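PDB 6TFX: ABC transporter substrate-binding protein from Rhizobium radiobacter, which binds the mannityl opine mannopinic acid as a periplasmic solute-binding protein and probably hands it to an ABC importer for uptake. Local coordinates for residues S33-A38 and R162-F167; D76-G81 and N186-R191. All coordinates share one frame; numbering follows the deposited sequence.

Interaction 1 of 2, residues S33-A38 and R162-F167; sequences SYIYGA and RRPVGF
The ring of Tyr-36 meets the chain from Pro-164 to Gly-166 at a slant, with CD1, CE1 and OH doing the touching. CD1 rests 3.6 Å from Gly-166 CA, CE1 comes to 3.3 Å from Val-165 O, and the phenol OH reaches 3.1 Å from Pro-164 CB. The CB of Tyr-36 starts out away from residues 162-167; with CG anti to the carbonyl carbon (chi1 -61°), the far end of the ring comes back to them. Its hydroxyl is hydrogen-bonded to Leu-18 O, which fixes the far end, whereas Val-165 O is buried here without a polar partner. Ile-35 CG2 sits over one face of the same ring, and the isoleucine side chain crosses Pro-164 at about a right angle, its CD1 4.1 Å from Pro-164 CG. In this family 5 solute-binding fold, the contact joins the end of helix 26-35 to the loop running from helix 150-156 into strand 170-176; Val-172 of that strand touches both Ile-35 and Pro-164. Tyr-36 is the first residue to leave the helix. Gly-166 CA approaches Ile-35 O to 3.5 Å in a CA-H...O contact, at a place where a CB would run into that oxygen. Further along, Phe-167 turns its ring back to Gly-37, with CG between the backbone N and the carbonyl carbon (chi1 61°), bringing CZ 3.5 Å from Gly-37 C. One water lies over the face of this ring that Gly-37 N also covers, accepting from Gly-37 N at 2.9 Å and from Phe-167 N.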
loop_
_atom_site.group_PDB
_atom_site.type_symbol
_atom_site.label_atom_id
_atom_site.label_comp_id
_atom_site.label_asym_id
_atom_site.label_seq_id
_atom_site.Cartn_x
_atom_site.Cartn_y
_atom_site.Cartn_z
ATOM N N SER A 33 5.773 0.863 10.004
ATOM C CA SER A 33 6.692 -0.276 9.895
ATOM C C SER A 33 7.946 -0.127 10.762
ATOM O O SER A 33 8.670 -1.110 10.962
ATOM C CB SER A 33 7.092 -0.527 8.444
ATOM O OG SER A 33 8.083 0.393 8.015
ATOM N N TYR A 34 8.223 1.095 11.249
ATOM C CA TYR A 34 9.411 1.302 12.113
ATOM C C TYR A 34 9.018 1.225 13.599
ATOM O O TYR A 34 9.870 0.959 14.447
ATOM C CB TYR A 34 10.008 2.698 11.872
ATOM C CG TYR A 34 10.524 2.970 10.462
ATOM C CD1 TYR A 34 10.542 1.967 9.494
ATOM C CD2 TYR A 34 10.868 4.257 10.065
ATOM C CE1 TYR A 34 10.957 2.225 8.187
ATOM C CE2 TYR A 34 11.304 4.524 8.769
ATOM C CZ TYR A 34 11.358 3.505 7.833
ATOM O OH TYR A 34 11.750 3.817 6.543
ATOM N N ILE A 35 7.750 1.531 13.907
ATOM C CA ILE A 35 7.248 1.622 15.285
ATOM C C ILE A 35 6.690 0.337 15.822
ATOM O O ILE A 35 6.785 0.104 17.029
ATOM C CB ILE A 35 6.145 2.734 15.333
ATOM C CG1 ILE A 35 6.701 4.107 14.864
ATOM C CG2 ILE A 35 5.443 2.843 16.713
ATOM C CD1 ILE A 35 5.569 5.101 14.390
ATOM N N TYR A 36 5.971 -0.430 14.961
ATOM C CA TYR A 36 5.259 -1.609 15.418
ATOM C C TYR A 36 5.839 -2.912 14.888
ATOM O O TYR A 36 6.578 -2.939 13.880
ATOM C CB TYR A 36 3.826 -1.537 14.898
ATOM C CG TYR A 36 3.041 -0.346 15.383
ATOM C CD1 TYR A 36 2.366 -0.383 16.598
ATOM C CD2 TYR A 36 2.935 0.809 14.610
ATOM C CE1 TYR A 36 1.624 0.708 17.047
ATOM C CE2 TYR A 36 2.196 1.907 15.048
ATOM C CZ TYR A 36 1.520 1.841 16.258
ATOM O OH TYR A 36 0.737 2.893 16.672
ATOM N N GLY A 37 5.390 -3.984 15.525
ATOM C CA GLY A 37 5.633 -5.362 15.100
ATOM C C GLY A 37 4.319 -6.131 15.081
ATOM O O GLY A 37 3.246 -5.561 15.341
ATOM N N ALA A 38 4.387 -7.432 14.807
ATOM C CA ALA A 38 3.180 -8.244 14.729
ATOM C C ALA A 38 3.466 -9.639 15.318
ATOM O O ALA A 38 4.568 -9.881 15.832
ATOM C CB ALA A 38 2.745 -8.340 13.270
ATOM N N ARG A 162 -1.607 10.196 16.745
ATOM C CA ARG A 162 -0.475 11.137 16.749
ATOM C C ARG A 162 0.496 10.875 17.926
ATOM O O ARG A 162 1.537 11.520 18.016
ATOM C CB ARG A 162 -0.959 12.602 16.697
ATOM C CG ARG A 162 -1.611 12.967 15.357
ATOM C CD ARG A 162 -1.737 14.473 15.132
ATOM N NE ARG A 162 -0.501 15.074 14.606
ATOM C CZ ARG A 162 -0.216 15.203 13.313
ATOM N NH1 ARG A 162 -1.066 14.767 12.390
ATOM N NH2 ARG A 162 0.923 15.767 12.932
ATOM N N ARG A 163 0.166 9.899 18.812
ATOM C CA ARG A 163 1.016 9.530 19.959
ATOM C C ARG A 163 1.057 7.997 19.998
ATOM O O ARG A 163 0.497 7.384 20.922
ATOM C CB ARG A 163 0.442 10.109 21.255
ATOM C CG ARG A 163 0.524 11.635 21.323
ATOM C CD ARG A 163 -0.060 12.179 22.618
ATOM N NE ARG A 163 0.635 11.670 23.803
ATOM C CZ ARG A 163 0.024 11.217 24.895
ATOM N NH1 ARG A 163 -1.303 11.219 24.975
ATOM N NH2 ARG A 163 0.733 10.770 25.919
ATOM N N PRO A 164 1.631 7.355 18.952
ATOM C CA PRO A 164 1.575 5.888 18.875
ATOM C C PRO A 164 2.491 5.202 19.868
ATOM O O PRO A 164 3.503 5.780 20.297
ATOM C CB PRO A 164 2.036 5.600 17.443
ATOM C CG PRO A 164 2.983 6.718 17.132
ATOM C CD PRO A 164 2.328 7.918 17.768
ATOM N N VAL A 165 2.156 3.943 20.190
ATOM C CA VAL A 165 2.960 3.125 21.094
ATOM C C VAL A 165 3.027 1.755 20.469
ATOM O O VAL A 165 1.990 1.133 20.265
ATOM C CB VAL A 165 2.352 3.007 22.512
ATOM C CG1 VAL A 165 3.216 2.101 23.399
ATOM C CG2 VAL A 165 2.163 4.382 23.154
ATOM N N GLY A 166 4.226 1.297 20.139
ATOM C CA GLY A 166 4.406 -0.047 19.586
ATOM C C GLY A 166 5.497 -0.804 20.320
ATOM O O GLY A 166 5.963 -0.341 21.369
ATOM N N PHE A 167 5.846 -2.010 19.831
ATOM C CA PHE A 167 6.977 -2.751 20.419
ATOM C C PHE A 167 8.128 -2.875 19.412
ATOM O O PHE A 167 9.113 -3.583 19.665
ATOM C CB PHE A 167 6.583 -4.117 21.025
ATOM C CG PHE A 167 5.998 -5.122 20.076
ATOM C CD1 PHE A 167 6.803 -5.789 19.158
ATOM C CD2 PHE A 167 4.658 -5.468 20.153
ATOM C CE1 PHE A 167 6.254 -6.745 18.295
ATOM C CE2 PHE A 167 4.116 -6.433 19.307
ATOM C CZ PHE A 167 4.913 -7.042 18.362
HETATM O O HOH W 1 3.917 -3.348 17.903
#

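Interaction 2 of 2, residues D76-G81 and N186-R191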
loop_
_atom_site.group_PDB
_atom_site.type_symbol
_atom_site.label_atom_id
_atom_site.label_comp_id
_atom_site.label_asym_id
_atom_site.label_seq_id
_atom_site.Cartn_x
_atom_site.Cartn_y
_atom_site.Cartn_z
ATOM N N ASP A 76 8.985 -11.650 27.592
ATOM C CA ASP A 76 9.574 -10.357 27.911
ATOM C C ASP A 76 9.744 -9.393 26.727
ATOM O O ASP A 76 10.737 -8.663 26.685
ATOM C CB ASP A 76 10.935 -10.585 28.629
ATOM C CG ASP A 76 10.852 -11.471 29.870
ATOM O OD1 ASP A 76 9.935 -11.246 30.708
ATOM O OD2 ASP A 76 11.706 -12.387 30.008
ATOM N N VAL A 77 8.759 -9.337 25.796
ATOM C CA VAL A 77 8.768 -8.329 24.733
ATOM C C VAL A 77 8.122 -7.139 25.417
ATOM O O VAL A 77 7.027 -7.276 25.966
ATOM C CB VAL A 77 7.986 -8.714 23.458
ATOM C CG1 VAL A 77 7.901 -7.534 22.487
ATOM C CG2 VAL A 77 8.617 -9.922 22.774
ATOM N N LYS A 78 8.808 -6.011 25.442
ATOM C CA LYS A 78 8.307 -4.830 26.129
ATOM C C LYS A 78 7.706 -3.803 25.180
ATOM O O LYS A 78 8.285 -3.507 24.119
ATOM C CB LYS A 78 9.449 -4.127 26.898
ATOM C CG LYS A 78 10.332 -5.036 27.751
ATOM C CD LYS A 78 9.713 -5.407 29.079
ATOM C CE LYS A 78 10.634 -6.340 29.825
ATOM N NZ LYS A 78 9.980 -6.907 31.029
ATOM N N TRP A 79 6.606 -3.179 25.613
ATOM C CA TRP A 79 6.048 -2.069 24.870
ATOM C C TRP A 79 6.990 -0.885 25.047
ATOM O O TRP A 79 7.673 -0.793 26.061
ATOM C CB TRP A 79 4.684 -1.663 25.456
ATOM C CG TRP A 79 3.577 -2.615 25.121
ATOM C CD1 TRP A 79 2.845 -3.368 25.993
ATOM C CD2 TRP A 79 3.032 -2.867 23.809
ATOM N NE1 TRP A 79 1.861 -4.062 25.305
ATOM C CE2 TRP A 79 1.982 -3.798 23.962
ATOM C CE3 TRP A 79 3.355 -2.413 22.513
ATOM C CZ2 TRP A 79 1.255 -4.299 22.861
ATOM C CZ3 TRP A 79 2.632 -2.897 21.428
ATOM C CH2 TRP A 79 1.585 -3.817 21.611
ATOM N N GLN A 80 6.971 0.047 24.096
ATOM C CA GLN A 80 7.701 1.303 24.247
ATOM C C GLN A 80 7.013 2.120 25.361
ATOM O O GLN A 80 5.851 1.876 25.669
ATOM C CB GLN A 80 7.549 2.121 22.968
ATOM C CG GLN A 80 8.375 1.554 21.803
ATOM C CD GLN A 80 7.781 1.873 20.455
ATOM O OE1 GLN A 80 6.857 2.688 20.318
ATOM N NE2 GLN A 80 8.275 1.183 19.423
ATOM N N GLY A 81 7.724 3.118 25.890
ATOM C CA GLY A 81 7.190 4.079 26.847
ATOM C C GLY A 81 6.796 3.584 28.226
ATOM O O GLY A 81 6.183 4.343 28.979
ATOM N N ASN A 186 14.261 2.281 20.414
ATOM C CA ASN A 186 13.612 1.642 21.535
ATOM C C ASN A 186 14.737 0.837 22.219
ATOM O O ASN A 186 15.107 -0.247 21.751
ATOM C CB ASN A 186 12.470 0.754 21.057
ATOM C CG ASN A 186 11.901 -0.184 22.103
ATOM O OD1 ASN A 186 12.225 -0.111 23.301
ATOM N ND2 ASN A 186 11.027 -1.084 21.671
ATOM N N ALA A 187 15.297 1.385 23.317
ATOM C CA ALA A 187 16.426 0.753 24.032
ATOM C C ALA A 187 16.146 -0.686 24.534
ATOM O O ALA A 187 17.091 -1.454 24.768
ATOM C CB ALA A 187 16.872 1.640 25.195
ATOM N N GLU A 188 14.866 -1.044 24.688
ATOM C CA GLU A 188 14.452 -2.348 25.188
ATOM C C GLU A 188 13.954 -3.251 24.071
ATOM O O GLU A 188 13.424 -4.316 24.379
ATOM C CB GLU A 188 13.353 -2.207 26.258
ATOM C CG GLU A 188 13.810 -1.506 27.529
ATOM C CD GLU A 188 12.892 -1.732 28.714
ATOM O OE1 GLU A 188 11.690 -1.389 28.615
ATOM O OE2 GLU A 188 13.375 -2.256 29.743
ATOM N N TYR A 189 14.173 -2.872 22.778
ATOM C CA TYR A 189 13.702 -3.703 21.663
ATOM C C TYR A 189 14.178 -5.142 21.867
ATOM O O TYR A 189 15.345 -5.361 22.184
ATOM C CB TYR A 189 14.148 -3.133 20.311
ATOM C CG TYR A 189 13.575 -3.923 19.158
ATOM C CD1 TYR A 189 12.195 -4.084 19.011
ATOM C CD2 TYR A 189 14.407 -4.527 18.221
ATOM C CE1 TYR A 189 11.658 -4.813 17.952
ATOM C CE2 TYR A 189 13.879 -5.274 17.167
ATOM C CZ TYR A 189 12.505 -5.406 17.033
ATOM O OH TYR A 189 12.003 -6.173 16.017
ATOM N N PHE A 190 13.259 -6.111 21.766
ATOM C CA PHE A 190 13.548 -7.498 22.102
ATOM C C PHE A 190 14.684 -8.163 21.292
ATOM O O PHE A 190 15.279 -9.118 21.791
ATOM C CB PHE A 190 12.288 -8.347 22.067
ATOM C CG PHE A 190 11.743 -8.678 20.705
ATOM C CD1 PHE A 190 10.847 -7.827 20.074
ATOM C CD2 PHE A 190 12.055 -9.882 20.088
ATOM C CE1 PHE A 190 10.292 -8.163 18.833
ATOM C CE2 PHE A 190 11.501 -10.212 18.843
ATOM C CZ PHE A 190 10.630 -9.353 18.230
ATOM N N ARG A 191 15.000 -7.665 20.073
ATOM C CA ARG A 191 16.078 -8.276 19.262
ATOM C C ARG A 191 17.410 -7.612 19.547
ATOM O O ARG A 191 18.429 -8.027 18.995
ATOM C CB ARG A 191 15.778 -8.186 17.759
ATOM C CG ARG A 191 14.478 -8.846 17.337
ATOM C CD ARG A 191 14.284 -8.764 15.827
ATOM N NE ARG A 191 12.937 -9.180 15.427
ATOM C CZ ARG A 191 12.598 -10.430 15.122
ATOM N NH1 ARG A 191 13.515 -11.399 15.131
ATOM N NH2 ARG A 191 11.352 -10.719 14.785
HETATM O O HOH W 2 11.647 -6.242 24.842
HETATM O O HOH W 3 10.278 -4.488 21.978
#
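Val-77 lies alongside Phe-190, both side chains pointing the same way, and this is where the two loops pack tightly. CG2 of the valine sits over one face of the ring, 4.3 Å from its centroid and 24° off the normal, a CH-pi contact, while Val-77 CG1 approaches Phe-190 CD1 to 3.8 Å. Arg-191 CG covers the opposite face, so an aliphatic group lies on each face, both offset toward the rim. Phe-190 belongs to the connection that leaves strand 180-185 through a type I beta turn, Asn-186 to Tyr-189, combined with an Asx turn: Asn-186 OD1 accepts from Glu-188 N at 3.1 Å, the donor lying above the carbonyl plane. The same asparagine meets Gln-80, whose CG is 3.7 Å from Asn-186 ND2. The two amides stand almost perpendicular, 86° apart, and do not bond each other; instead Asn-186 ND2 and Gln-80 NE2 both donate to Gly-168 O, and Gln-80 OE1 accepts from Gly-166 N. The solvent side is looser. There Glu-188 OE1 comes no nearer to Lys-78 than 3.9 Å, at CB; the lysine chain bends at chi2 (-79°) and its NZ is hydrogen-bonded to Asn-85 OD1. With Lys-78 NZ and Glu-188 OE2 still 5.9 Å apart, any attraction between the opposite charges would probably be weak. Water does the polar work between the backbones: one molecule donates to Lys-78 O and accepts a weak bond from Phe-190 N, while a second accepts from Lys-78 N and donates to Asp-76 O and, at 2.7 Å, to Glu-188 O.

In the fold
Interactions 1 and 2 are neighbours, their centres 11 Å apart, and Gln-80 ties them together: its backbone N lies 2.9 Å from Gly-166 O and its NE2 3.0 Å from Ile-35 O, both probable hydrogen bonds. Trp-79 CE3 packs 3.5 Å from Gly-166 C, and its ring meets that of Phe-167 with the planes at about 55°. The four segments alternate along the chain: 33-38, 76-81, 162-167, 186-191. Both contacts lie away from the opine pocket and the metal sites, their centres about 17 and 27 Å from the centre of the chain; the side chain of Ile-35 is about 14 Å from a bound magnesium ion.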